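Uncharacterized protein (Parabacteroides distasonis, PDB 3LM3) is of unknown function but probably acts as a glycoside hydrolase or carbohydrate deacetylase. Local coordinates at residues V23-M28 and D301-W306; A58-F63 and G70-G75; R125-A130 and L157-E162; E129-I134 and G141-S146. All blocks are in the same frame, centred on the assembly; numbering follows the deposited sequence. Where two conformers were deposited one is given.

Interaction 1. Residues V23-M28 and D301-W306; sequences VTLCIM and DAMKMW
An apolar contact between a central strand and an outer helix of an alpha/beta barrel-like domain, consistent with its glycoside hydrolase/deacetylase clan, joins V23-M28 to D301-W306. Strand 21-29 pairs in parallel with strands 73-76, 280-287 and 318-320, and helix 296-313 packs outside it. The short segments run nearly antiparallel, at 166°, with axes 13.2 Å apart, a gap that long side chains bridge. W306 provides much of this bridge: its CG stands anti to the backbone N (chi1 174°), which sends the six-membered end of the indole toward the strand. There CZ2 meets V23 CG1 at 3.6 Å, while L25 CD1 lies at the ring edge, near its plane, 4.0 Å from W306 CZ3. The indole is held at its other end too, since W306 NE1 is hydrogen-bonded to E266 of helix 255-277, and the ring of W286 on strand 280-287 meets it with planes about 15° apart. One helical turn earlier M303, a selenomethionine, bends at chi2 and chi3 and meets L25 tip to tip. The two methyl branches of L25 thus divide their work: CD1 serves the indole, and CD2 lies 3.8 Å from M303 CE.

Interaction 2. Residues A58-F63 and G70-G75; sequences ALREAF and GRLTWG
R60 and F63, one turn apart on helix 53-64, face the returning chain G70-G75, an extended loop that becomes strand 73-76; the closest backbone approach joins F63 to G70, with CA atoms 7.8 Å apart. The bend of R60 at chi2 (58°) brings its guanidinium alongside the loop, where NH2 donates to G70 O at 3.1 Å; the bond is bent, 141° at the hydrogen, and comes from above the carbonyl plane. A water doubles the link, accepting from R60 NH1 at 3.0 Å and donating to G70 O at 2.8 Å. Outside the pair, R60 NH2 also forms a salt bridge with D104, whose carboxylate accepts from W74 NE1 and L72 N as well, and Y102 gives the arginine a cation-pi partner. With an alanine here in place of R60, G70 O is likely to lose its side-chain donor and D104 its charged mate. L72 packs against both R60 and F63: its CD2 sits over the centre of the F63 ring in a CH-pi contact, 3.8 Å from the centroid, while G70 C lies at the ring edge, 3.7 Å from F63 CE2. W74 crosses R60 at about a right angle, its CZ2 3.9 Å from R60 CD. Helix, turn and parallel strand beside 21-29 together make a beta-alpha-beta crossover, the repeating element of alpha/beta barrels.

Interaction 3. Residues R125-A130 and L157-E162; sequences REMSEA and LRYLAE
M127 and S128 of helix 120-138 meet Y159 and L160 of helix 154-163 in a helix-helix contact on the outer layer of the alpha/beta domain, the segments crossing at -40° with axes 10.9 Å apart. Y159 comes first along the second helix. Its CG is anti to the backbone N (chi1 178°), which extends the phenol across the gap until OH comes within hydrogen-bonding distance of S128 OG, 2.6 Å away, with that oxygen in the plane of the ring at its edge. S128 OG is also hydrogen-bonded to E164, so a small polar cluster of Y159, S128 and E164 borders the apolar contact. A phenylalanine in place of Y159 would probably keep the ring but leave S128 OG without its phenol partner. M127 CE approaches the same ring obliquely, 4.0 Å from Y159 CD1. L160 follows and crosses the M127 chain at about a right angle on the buried side, where Y108 of strand 105-108 also touches M127. The selenomethionine bends at chi3 (-57°), bringing its methyl CE to 3.7 Å from L160 CD2.

Interaction 4. Residues E129-I134 and G141-S146; sequences EAIEII and GYRPQS
I131 and I134, one turn apart on helix 120-138, hold the chain that returns as Y142-P144, and the contact passes from a buried apolar side to a wetter one. On the buried side I134 and Y142 lie side by side, pointing the same way, with I134 CG2 in the plane of the phenol at its edge, 4.0 Å from Y142 CE2. The tyrosine OH is hydrogen-bonded to V106 N of strand 105-108. The same strand touches I134 and P144. I131 CG2 reaches toward the proline more distantly, 4.5 Å from P144 CD. The outer side is polar. R143 bends at chi3 (64°) and lays one face of its guanidinium against I131 CG2, which is 3.7 Å from R143 NH1. Its edge faces a water that accepts from R143 NH1 at 2.7 Å and donates a weak bond to E132 OE1. The two charged groups do not meet directly: E132 OE1 stays 5.5 Å from R143 NH1, and R143 NH2 has its salt bridge with E164. An outer helix followed by a loop that leads the chain back into strand 146-148 is the alpha-to-beta connection characteristic of alpha/beta barrel-like folds.

How the interactions relate
All four contacts belong to the alpha/beta domain. Interactions 1 and 2 are neighbours, their centres 7 Å apart: strands 21-29 and 73-76 are adjacent in the parallel sheet, with L25 O and I27 N probably hydrogen-bonded to T73, and helix 53-64 connects them along the chain. Interactions 3 and 4 share E129 and A130 on helix 120-138, with centres 10 Å apart. The two pairs are separated, interactions 1 and 3 by about 27 Å between centres. In sequence, 23-28 with 301-306 encloses the rest, interaction 2 closing before interactions 3 and 4 open, so an early strand and a helix some 270 residues later are brought together around the others.

Interaction 1. Residues V23-M28 and D301-W306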
loop_
_atom_site.group_PDB
_atom_site.type_symbol
_atom_site.label_atom_id
_atom_site.label_comp_id
_atom_site.label_asym_id
_atom_site.label_seq_id
_atom_site.Cartn_x
_atom_site.Cartn_y
_atom_site.Cartn_z
ATOM N N VAL A 23 -3.248 -10.237 6.320
ATOM C CA VAL A 23 -3.277 -9.852 4.907
ATOM C C VAL A 23 -4.532 -9.020 4.689
ATOM O O VAL A 23 -5.639 -9.477 5.015
ATOM C CB VAL A 23 -3.299 -11.051 3.945
ATOM C CG1 VAL A 23 -3.544 -10.595 2.489
ATOM C CG2 VAL A 23 -2.017 -11.876 4.053
ATOM N N THR A 24 -4.362 -7.834 4.126
ATOM C CA THR A 24 -5.483 -6.995 3.734
ATOM C C THR A 24 -5.508 -6.899 2.219
ATOM O O THR A 24 -4.602 -6.307 1.619
ATOM C CB THR A 24 -5.416 -5.609 4.359
ATOM O OG1 THR A 24 -4.198 -4.942 4.004
ATOM C CG2 THR A 24 -5.510 -5.664 5.888
ATOM N N LEU A 25 -6.534 -7.471 1.594
ATOM C CA LEU A 25 -6.751 -7.401 0.162
ATOM C C LEU A 25 -7.877 -6.444 -0.155
ATOM O O LEU A 25 -8.902 -6.408 0.535
ATOM C CB LEU A 25 -7.163 -8.769 -0.387
ATOM C CG LEU A 25 -7.635 -8.824 -1.843
ATOM C CD1 LEU A 25 -6.510 -8.462 -2.807
ATOM C CD2 LEU A 25 -8.213 -10.224 -2.174
ATOM N N CYS A 26 -7.690 -5.675 -1.204
ATOM C CA CYS A 26 -8.755 -4.906 -1.838
ATOM C C CYS A 26 -8.911 -5.347 -3.291
ATOM O O CYS A 26 -7.912 -5.547 -4.001
ATOM C CB CYS A 26 -8.447 -3.424 -1.803
ATOM S SG CYS A 26 -9.514 -2.380 -2.850
ATOM N N ILE A 27 -10.157 -5.542 -3.700
ATOM C CA ILE A 27 -10.510 -5.738 -5.113
ATOM C C ILE A 27 -11.149 -4.446 -5.620
ATOM O O ILE A 27 -12.132 -3.955 -5.003
ATOM C CB ILE A 27 -11.451 -6.960 -5.336
ATOM C CG1 ILE A 27 -10.751 -8.244 -4.908
ATOM C CG2 ILE A 27 -11.880 -7.038 -6.820
ATOM C CD1 ILE A 27 -11.617 -9.451 -4.969
HETATM N N MSE A 28 -10.600 -3.879 -6.693
HETATM C CA MSE A 28 -11.029 -2.602 -7.249
HETATM C C MSE A 28 -12.015 -2.809 -8.395
HETATM O O MSE A 28 -11.785 -3.654 -9.285
HETATM C CB MSE A 28 -9.851 -1.803 -7.768
HETATM C CG MSE A 28 -10.180 -0.470 -8.363
HETATM SE SE MSE A 28 -8.573 0.368 -9.048
HETATM C CE MSE A 28 -9.288 2.160 -9.238
ATOM N N ASP A 301 -6.652 -18.859 -10.638
ATOM C CA ASP A 301 -5.632 -19.786 -10.146
ATOM C C ASP A 301 -4.558 -19.051 -9.337
ATOM O O ASP A 301 -4.105 -19.544 -8.319
ATOM C CB ASP A 301 -4.949 -20.553 -11.295
ATOM C CG ASP A 301 -5.815 -21.656 -11.877
ATOM O OD1 ASP A 301 -6.877 -22.005 -11.306
ATOM O OD2 ASP A 301 -5.412 -22.157 -12.952
ATOM N N ALA A 302 -4.149 -17.876 -9.791
ATOM C CA ALA A 302 -3.173 -17.096 -9.057
ATOM C C ALA A 302 -3.697 -16.706 -7.674
ATOM O O ALA A 302 -2.974 -16.788 -6.662
ATOM C CB ALA A 302 -2.783 -15.833 -9.866
HETATM N N MSE A 303 -4.960 -16.277 -7.615
HETATM C CA MSE A 303 -5.557 -15.892 -6.331
HETATM C C MSE A 303 -5.606 -17.083 -5.392
HETATM O O MSE A 303 -5.245 -16.970 -4.228
HETATM C CB MSE A 303 -6.972 -15.380 -6.581
HETATM C CG MSE A 303 -7.768 -15.056 -5.326
HETATM SE SE MSE A 303 -7.090 -13.527 -4.315
HETATM C CE MSE A 303 -7.825 -12.101 -5.415
ATOM N N LYS A 304 -6.074 -18.233 -5.884
ATOM C CA LYS A 304 -6.127 -19.449 -5.081
ATOM C C LYS A 304 -4.731 -19.828 -4.572
ATOM O O LYS A 304 -4.558 -20.219 -3.409
ATOM C CB LYS A 304 -6.718 -20.619 -5.896
ATOM C CG LYS A 304 -8.181 -20.472 -6.276
ATOM C CD LYS A 304 -8.650 -21.639 -7.177
ATOM C CE LYS A 304 -10.103 -21.452 -7.648
ATOM N NZ LYS A 304 -10.520 -22.516 -8.614
HETATM N N MSE A 305 -3.731 -19.726 -5.442
HETATM C CA MSE A 305 -2.385 -20.107 -5.095
HETATM C C MSE A 305 -1.836 -19.205 -3.969
HETATM O O MSE A 305 -1.246 -19.670 -2.980
HETATM C CB MSE A 305 -1.515 -19.994 -6.344
HETATM C CG MSE A 305 -0.297 -20.800 -6.285
HETATM SE SE MSE A 305 0.663 -20.734 -7.949
HETATM C CE MSE A 305 -0.230 -22.228 -8.836
ATOM N N TRP A 306 -2.047 -17.899 -4.144
ATOM C CA TRP A 306 -1.604 -16.922 -3.194
ATOM C C TRP A 306 -2.200 -17.189 -1.813
ATOM O O TRP A 306 -1.478 -17.288 -0.803
ATOM C CB TRP A 306 -1.976 -15.514 -3.686
ATOM C CG TRP A 306 -1.670 -14.430 -2.657
ATOM C CD1 TRP A 306 -0.552 -14.312 -1.846
ATOM C CD2 TRP A 306 -2.500 -13.312 -2.356
ATOM N NE1 TRP A 306 -0.658 -13.198 -1.070
ATOM C CE2 TRP A 306 -1.854 -12.566 -1.340
ATOM C CE3 TRP A 306 -3.752 -12.890 -2.822
ATOM C CZ2 TRP A 306 -2.401 -11.399 -0.812
ATOM C CZ3 TRP A 306 -4.290 -11.734 -2.284
ATOM C CH2 TRP A 306 -3.633 -11.022 -1.273
#

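Interaction 2. Residues A58-F63 and G70-G75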
loop_
_atom_site.group_PDB
_atom_site.type_symbol
_atom_site.label_atom_id
_atom_site.label_comp_id
_atom_site.label_asym_id
_atom_site.label_seq_id
_atom_site.Cartn_x
_atom_site.Cartn_y
_atom_site.Cartn_z
ATOM N N ALA A 58 -16.202 -15.025 -9.375
ATOM C CA ALA A 58 -15.161 -16.020 -9.491
ATOM C C ALA A 58 -13.922 -15.613 -8.702
ATOM O O ALA A 58 -13.298 -16.443 -8.057
ATOM C CB ALA A 58 -14.798 -16.226 -10.965
ATOM N N LEU A 59 -13.558 -14.338 -8.763
ATOM C CA LEU A 59 -12.394 -13.881 -8.042
ATOM C C LEU A 59 -12.609 -13.985 -6.528
ATOM O O LEU A 59 -11.696 -14.407 -5.804
ATOM C CB LEU A 59 -12.045 -12.446 -8.506
ATOM C CG LEU A 59 -10.668 -11.944 -8.131
ATOM C CD1 LEU A 59 -9.568 -12.827 -8.706
ATOM C CD2 LEU A 59 -10.537 -10.485 -8.667
ATOM N N ARG A 60 -13.808 -13.624 -6.042
ATOM C CA ARG A 60 -14.127 -13.748 -4.609
ATOM C C ARG A 60 -14.119 -15.207 -4.147
ATOM O O ARG A 60 -13.666 -15.502 -3.068
ATOM C CB ARG A 60 -15.473 -13.098 -4.261
ATOM C CG ARG A 60 -15.964 -13.074 -2.787
ATOM C CD ARG A 60 -14.954 -12.400 -2.004
ATOM N NE ARG A 60 -15.175 -12.183 -0.569
ATOM C CZ ARG A 60 -14.971 -13.062 0.402
ATOM N NH1 ARG A 60 -14.783 -14.353 0.132
ATOM N NH2 ARG A 60 -14.922 -12.636 1.636
ATOM N N GLU A 61 -14.651 -16.092 -4.970
ATOM C CA GLU A 61 -14.651 -17.508 -4.661
ATOM C C GLU A 61 -13.232 -18.075 -4.597
ATOM O O GLU A 61 -12.903 -18.876 -3.728
ATOM C CB GLU A 61 -15.583 -18.240 -5.657
ATOM C CG GLU A 61 -17.066 -17.813 -5.392
ATOM C CD GLU A 61 -18.155 -18.410 -6.273
ATOM O OE1 GLU A 61 -17.832 -18.889 -7.376
ATOM O OE2 GLU A 61 -19.349 -18.332 -5.830
ATOM N N ALA A 62 -12.360 -17.601 -5.488
ATOM C CA ALA A 62 -10.965 -17.994 -5.456
ATOM C C ALA A 62 -10.321 -17.574 -4.118
ATOM O O ALA A 62 -9.590 -18.338 -3.474
ATOM C CB ALA A 62 -10.210 -17.392 -6.658
ATOM N N PHE A 63 -10.597 -16.329 -3.709
ATOM C CA PHE A 63 -10.099 -15.784 -2.435
ATOM C C PHE A 63 -10.528 -16.591 -1.218
ATOM O O PHE A 63 -9.752 -16.748 -0.284
ATOM C CB PHE A 63 -10.555 -14.335 -2.303
ATOM C CG PHE A 63 -10.291 -13.701 -0.956
ATOM C CD1 PHE A 63 -9.060 -13.142 -0.673
ATOM C CD2 PHE A 63 -11.280 -13.636 0.008
ATOM C CE1 PHE A 63 -8.818 -12.516 0.583
ATOM C CE2 PHE A 63 -11.051 -13.032 1.218
ATOM C CZ PHE A 63 -9.833 -12.472 1.507
ATOM N N GLY A 70 -11.927 -15.463 5.745
ATOM C CA GLY A 70 -11.336 -14.298 5.072
ATOM C C GLY A 70 -12.360 -13.285 4.622
ATOM O O GLY A 70 -13.481 -13.612 4.177
ATOM N N ARG A 71 -11.975 -12.014 4.745
ATOM C CA ARG A 71 -12.754 -10.931 4.157
ATOM C C ARG A 71 -11.814 -9.897 3.588
ATOM O O ARG A 71 -10.605 -9.879 3.897
ATOM C CB ARG A 71 -13.734 -10.326 5.154
ATOM C CG ARG A 71 -13.074 -9.796 6.389
ATOM C CD ARG A 71 -12.917 -10.907 7.449
ATOM N NE ARG A 71 -12.552 -10.354 8.731
ATOM C CZ ARG A 71 -12.223 -11.079 9.793
ATOM N NH1 ARG A 71 -12.262 -12.404 9.741
ATOM N NH2 ARG A 71 -11.871 -10.474 10.916
ATOM N N LEU A 72 -12.365 -9.082 2.697
ATOM C CA LEU A 72 -11.583 -8.143 1.908
ATOM C C LEU A 72 -12.340 -6.833 1.745
ATOM O O LEU A 72 -13.503 -6.700 2.125
ATOM C CB LEU A 72 -11.237 -8.774 0.569
ATOM C CG LEU A 72 -12.365 -9.210 -0.367
ATOM C CD1 LEU A 72 -13.105 -8.034 -1.018
ATOM C CD2 LEU A 72 -11.815 -10.201 -1.437
ATOM N N THR A 73 -11.665 -5.841 1.180
ATOM C CA THR A 73 -12.236 -4.553 0.873
ATOM C C THR A 73 -12.560 -4.455 -0.595
ATOM O O THR A 73 -11.664 -4.596 -1.430
ATOM C CB THR A 73 -11.247 -3.451 1.255
ATOM O OG1 THR A 73 -10.964 -3.535 2.661
ATOM C CG2 THR A 73 -11.758 -2.057 0.922
ATOM N N TRP A 74 -13.817 -4.171 -0.908
ATOM C CA TRP A 74 -14.231 -3.818 -2.268
ATOM C C TRP A 74 -14.108 -2.324 -2.406
ATOM O O TRP A 74 -14.699 -1.571 -1.628
ATOM C CB TRP A 74 -15.679 -4.225 -2.471
ATOM C CG TRP A 74 -15.938 -5.699 -2.385
ATOM C CD1 TRP A 74 -16.439 -6.384 -1.299
ATOM C CD2 TRP A 74 -15.755 -6.684 -3.423
ATOM N NE1 TRP A 74 -16.570 -7.714 -1.612
ATOM C CE2 TRP A 74 -16.156 -7.919 -2.909
ATOM C CE3 TRP A 74 -15.264 -6.626 -4.749
ATOM C CZ2 TRP A 74 -16.114 -9.096 -3.659
ATOM C CZ3 TRP A 74 -15.233 -7.792 -5.497
ATOM C CH2 TRP A 74 -15.650 -9.017 -4.960
ATOM N N GLY A 75 -13.358 -1.869 -3.386
ATOM C CA GLY A 75 -13.178 -0.459 -3.605
ATOM C C GLY A 75 -13.708 -0.052 -4.964
ATOM O O GLY A 75 -13.305 -0.621 -5.985
HETATM O O HOH W 1 -13.906 -15.854 2.529
#

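Interaction 3. Residues R125-A130 and L157-E162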
loop_
_atom_site.group_PDB
_atom_site.type_symbol
_atom_site.label_atom_id
_atom_site.label_comp_id
_atom_site.label_asym_id
_atom_site.label_seq_id
_atom_site.Cartn_x
_atom_site.Cartn_y
_atom_site.Cartn_z
ATOM N N ARG A 125 -14.966 16.662 -0.823
ATOM C CA ARG A 125 -16.371 16.693 -1.187
ATOM C C ARG A 125 -16.782 15.380 -1.846
ATOM O O ARG A 125 -17.840 14.828 -1.538
ATOM C CB ARG A 125 -16.667 17.879 -2.104
ATOM C CG ARG A 125 -18.076 17.907 -2.625
ATOM C CD ARG A 125 -18.355 19.182 -3.412
ATOM N NE ARG A 125 -17.499 19.292 -4.602
ATOM C CZ ARG A 125 -16.491 20.145 -4.790
ATOM N NH1 ARG A 125 -16.134 21.028 -3.873
ATOM N NH2 ARG A 125 -15.813 20.106 -5.926
ATOM N N GLU A 126 -15.963 14.880 -2.776
ATOM C CA GLU A 126 -16.308 13.675 -3.509
ATOM C C GLU A 126 -16.169 12.427 -2.647
ATOM O O GLU A 126 -16.985 11.513 -2.769
ATOM C CB GLU A 126 -15.502 13.598 -4.816
ATOM C CG GLU A 126 -15.920 14.745 -5.752
ATOM C CD GLU A 126 -15.290 14.721 -7.127
ATOM O OE1 GLU A 126 -14.514 13.789 -7.418
ATOM O OE2 GLU A 126 -15.592 15.657 -7.910
HETATM N N MSE A 127 -15.208 12.383 -1.731
HETATM C CA MSE A 127 -15.178 11.304 -0.756
HETATM C C MSE A 127 -16.480 11.269 0.031
HETATM O O MSE A 127 -17.046 10.180 0.225
HETATM C CB MSE A 127 -13.979 11.417 0.206
HETATM C CG MSE A 127 -12.645 11.129 -0.416
HETATM SE SE MSE A 127 -11.179 10.933 0.822
HETATM C CE MSE A 127 -11.336 12.658 1.694
ATOM N N SER A 128 -16.960 12.417 0.505
ATOM C CA SER A 128 -18.232 12.450 1.211
ATOM C C SER A 128 -19.392 11.951 0.357
ATOM O O SER A 128 -20.267 11.209 0.842
ATOM C CB SER A 128 -18.486 13.846 1.741
ATOM O OG SER A 128 -17.562 14.127 2.784
ATOM N N GLU A 129 -19.413 12.336 -0.913
ATOM C CA GLU A 129 -20.469 11.865 -1.817
ATOM C C GLU A 129 -20.442 10.350 -1.977
ATOM O O GLU A 129 -21.491 9.683 -1.969
ATOM C CB GLU A 129 -20.312 12.522 -3.204
ATOM C CG GLU A 129 -20.697 13.989 -3.243
ATOM C CD GLU A 129 -20.381 14.685 -4.565
ATOM O OE1 GLU A 129 -19.765 14.062 -5.476
ATOM O OE2 GLU A 129 -20.691 15.894 -4.655
ATOM N N ALA A 130 -19.258 9.796 -2.162
ATOM C CA ALA A 130 -19.115 8.339 -2.294
ATOM C C ALA A 130 -19.511 7.597 -1.035
ATOM O O ALA A 130 -20.180 6.563 -1.111
ATOM C CB ALA A 130 -17.650 7.984 -2.661
ATOM N N LEU A 157 -6.883 13.372 4.739
ATOM C CA LEU A 157 -6.882 12.461 5.889
ATOM C C LEU A 157 -7.465 13.110 7.139
ATOM O O LEU A 157 -8.238 12.493 7.881
ATOM C CB LEU A 157 -5.460 11.945 6.097
ATOM C CG LEU A 157 -4.853 11.285 4.861
ATOM C CD1 LEU A 157 -3.409 10.867 5.107
ATOM C CD2 LEU A 157 -5.692 10.099 4.450
ATOM N N ARG A 158 -7.101 14.368 7.381
ATOM C CA ARG A 158 -7.704 15.219 8.409
ATOM C C ARG A 158 -9.219 15.243 8.261
ATOM O O ARG A 158 -9.982 15.084 9.211
ATOM C CB ARG A 158 -7.141 16.634 8.205
ATOM C CG ARG A 158 -7.665 17.723 9.092
ATOM C CD ARG A 158 -8.989 18.311 8.623
ATOM N NE ARG A 158 -9.096 18.860 7.243
ATOM C CZ ARG A 158 -10.255 19.337 6.788
ATOM N NH1 ARG A 158 -11.334 19.248 7.576
ATOM N NH2 ARG A 158 -10.371 19.869 5.564
ATOM N N TYR A 159 -9.655 15.504 7.036
ATOM C CA TYR A 159 -11.076 15.588 6.752
ATOM C C TYR A 159 -11.800 14.266 7.054
ATOM O O TYR A 159 -12.877 14.241 7.647
ATOM C CB TYR A 159 -11.272 15.996 5.281
ATOM C CG TYR A 159 -12.697 16.084 4.816
ATOM C CD1 TYR A 159 -13.345 14.978 4.265
ATOM C CD2 TYR A 159 -13.384 17.287 4.909
ATOM C CE1 TYR A 159 -14.658 15.069 3.829
ATOM C CE2 TYR A 159 -14.676 17.394 4.465
ATOM C CZ TYR A 159 -15.320 16.288 3.935
ATOM O OH TYR A 159 -16.632 16.438 3.472
ATOM N N LEU A 160 -11.221 13.159 6.616
ATOM C CA LEU A 160 -11.824 11.849 6.892
ATOM C C LEU A 160 -11.982 11.643 8.376
ATOM O O LEU A 160 -13.066 11.272 8.835
ATOM C CB LEU A 160 -10.986 10.703 6.326
ATOM C CG LEU A 160 -11.085 10.557 4.826
ATOM C CD1 LEU A 160 -10.139 9.444 4.313
ATOM C CD2 LEU A 160 -12.522 10.329 4.361
ATOM N N ALA A 161 -10.919 11.910 9.138
ATOM C CA ALA A 161 -10.936 11.662 10.570
ATOM C C ALA A 161 -11.970 12.544 11.260
ATOM O O ALA A 161 -12.766 12.078 12.085
ATOM C CB ALA A 161 -9.550 11.931 11.169
ATOM N N GLU A 162 -11.939 13.840 10.956
ATOM C CA GLU A 162 -12.664 14.840 11.727
ATOM C C GLU A 162 -14.069 15.070 11.214
ATOM O O GLU A 162 -14.996 15.313 12.009
ATOM C CB GLU A 162 -11.848 16.135 11.790
ATOM C CG GLU A 162 -10.512 15.857 12.522
ATOM C CD GLU A 162 -9.453 16.961 12.516
ATOM O OE1 GLU A 162 -9.686 18.080 11.987
ATOM O OE2 GLU A 162 -8.337 16.671 13.052
#

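Interaction 4. Residues E129-I134 and G141-S146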
loop_
_atom_site.group_PDB
_atom_site.type_symbol
_atom_site.label_atom_id
_atom_site.label_comp_id
_atom_site.label_asym_id
_atom_site.label_seq_id
_atom_site.Cartn_x
_atom_site.Cartn_y
_atom_site.Cartn_z
ATOM N N GLU A 129 -19.413 12.336 -0.913
ATOM C CA GLU A 129 -20.469 11.865 -1.817
ATOM C C GLU A 129 -20.442 10.350 -1.977
ATOM O O GLU A 129 -21.491 9.683 -1.969
ATOM C CB GLU A 129 -20.312 12.522 -3.204
ATOM C CG GLU A 129 -20.697 13.989 -3.243
ATOM C CD GLU A 129 -20.381 14.685 -4.565
ATOM O OE1 GLU A 129 -19.765 14.062 -5.476
ATOM O OE2 GLU A 129 -20.691 15.894 -4.655
ATOM N N ALA A 130 -19.258 9.796 -2.162
ATOM C CA ALA A 130 -19.115 8.339 -2.294
ATOM C C ALA A 130 -19.511 7.597 -1.035
ATOM O O ALA A 130 -20.180 6.563 -1.111
ATOM C CB ALA A 130 -17.650 7.984 -2.661
ATOM N N ILE A 131 -19.112 8.113 0.121
ATOM C CA ILE A 131 -19.471 7.492 1.400
ATOM C C ILE A 131 -20.993 7.439 1.546
ATOM O O ILE A 131 -21.547 6.421 1.953
ATOM C CB ILE A 131 -18.842 8.219 2.589
ATOM C CG1 ILE A 131 -17.323 8.018 2.620
ATOM C CG2 ILE A 131 -19.445 7.735 3.930
ATOM C CD1 ILE A 131 -16.599 9.069 3.421
ATOM N N GLU A 132 -21.695 8.501 1.158
ATOM C CA GLU A 132 -23.161 8.544 1.246
ATOM C C GLU A 132 -23.791 7.506 0.325
ATOM O O GLU A 132 -24.697 6.782 0.716
ATOM C CB GLU A 132 -23.667 9.930 0.892
ATOM C CG GLU A 132 -25.163 10.100 1.062
ATOM C CD GLU A 132 -25.628 9.942 2.498
ATOM O OE1 GLU A 132 -24.820 10.132 3.431
ATOM O OE2 GLU A 132 -26.820 9.638 2.688
ATOM N N ILE A 133 -23.300 7.421 -0.919
ATOM C CA ILE A 133 -23.787 6.426 -1.874
ATOM C C ILE A 133 -23.618 5.018 -1.331
ATOM O O ILE A 133 -24.514 4.173 -1.388
ATOM C CB ILE A 133 -23.101 6.563 -3.261
ATOM C CG1 ILE A 133 -23.541 7.860 -3.958
ATOM C CG2 ILE A 133 -23.398 5.326 -4.119
ATOM C CD1 ILE A 133 -22.564 8.282 -5.041
ATOM N N ILE A 134 -22.452 4.758 -0.773
ATOM C CA ILE A 134 -22.126 3.429 -0.235
ATOM C C ILE A 134 -22.986 3.089 0.989
ATOM O O ILE A 134 -23.487 1.958 1.112
ATOM C CB ILE A 134 -20.603 3.327 0.072
ATOM C CG1 ILE A 134 -19.865 3.241 -1.260
ATOM C CG2 ILE A 134 -20.274 2.085 0.914
ATOM C CD1 ILE A 134 -18.385 3.474 -1.132
ATOM N N GLY A 141 -27.230 1.856 7.867
ATOM C CA GLY A 141 -26.272 2.761 8.501
ATOM C C GLY A 141 -24.817 2.439 8.274
ATOM O O GLY A 141 -23.969 3.034 8.903
ATOM N N TYR A 142 -24.555 1.503 7.385
ATOM C CA TYR A 142 -23.185 1.068 7.079
ATOM C C TYR A 142 -22.287 2.243 6.744
ATOM O O TYR A 142 -22.656 3.116 5.951
ATOM C CB TYR A 142 -23.183 0.108 5.888
ATOM C CG TYR A 142 -21.793 -0.341 5.532
ATOM C CD1 TYR A 142 -21.146 -1.285 6.290
ATOM C CD2 TYR A 142 -21.096 0.268 4.509
ATOM C CE1 TYR A 142 -19.813 -1.647 6.034
ATOM C CE2 TYR A 142 -19.786 -0.080 4.219
ATOM C CZ TYR A 142 -19.145 -1.035 4.985
ATOM O OH TYR A 142 -17.860 -1.364 4.710
ATOM N N ARG A 143 -21.101 2.233 7.325
ATOM C CA ARG A 143 -20.051 3.139 6.905
ATOM C C ARG A 143 -18.751 2.350 6.820
ATOM O O ARG A 143 -18.465 1.526 7.687
ATOM C CB ARG A 143 -19.904 4.284 7.882
ATOM C CG ARG A 143 -21.138 5.160 7.971
ATOM C CD ARG A 143 -21.007 6.220 9.003
ATOM N NE ARG A 143 -19.948 7.155 8.664
ATOM C CZ ARG A 143 -20.063 8.145 7.806
ATOM N NH1 ARG A 143 -21.197 8.341 7.137
ATOM N NH2 ARG A 143 -19.018 8.923 7.592
ATOM N N PRO A 144 -17.952 2.581 5.768
ATOM C CA PRO A 144 -16.685 1.878 5.695
ATOM C C PRO A 144 -15.724 2.326 6.806
ATOM O O PRO A 144 -15.890 3.419 7.353
ATOM C CB PRO A 144 -16.181 2.255 4.298
ATOM C CG PRO A 144 -16.691 3.591 4.085
ATOM C CD PRO A 144 -18.098 3.561 4.684
ATOM N N GLN A 145 -14.741 1.502 7.132
ATOM C CA GLN A 145 -13.730 1.867 8.118
ATOM C C GLN A 145 -12.489 2.473 7.460
ATOM O O GLN A 145 -11.657 3.025 8.164
ATOM C CB GLN A 145 -13.336 0.651 8.947
ATOM C CG GLN A 145 -14.433 0.184 9.876
ATOM C CD GLN A 145 -14.034 -1.055 10.643
ATOM O OE1 GLN A 145 -13.790 -2.095 10.040
ATOM N NE2 GLN A 145 -13.961 -0.950 11.972
ATOM N N SER A 146 -12.379 2.411 6.126
ATOM C CA SER A 146 -11.236 2.988 5.395
ATOM C C SER A 146 -11.722 3.585 4.091
ATOM O O SER A 146 -12.880 3.318 3.681
ATOM C CB SER A 146 -10.191 1.903 5.083
ATOM O OG SER A 146 -10.665 0.984 4.121
HETATM O O HOH W 2 -22.051 10.263 5.400
#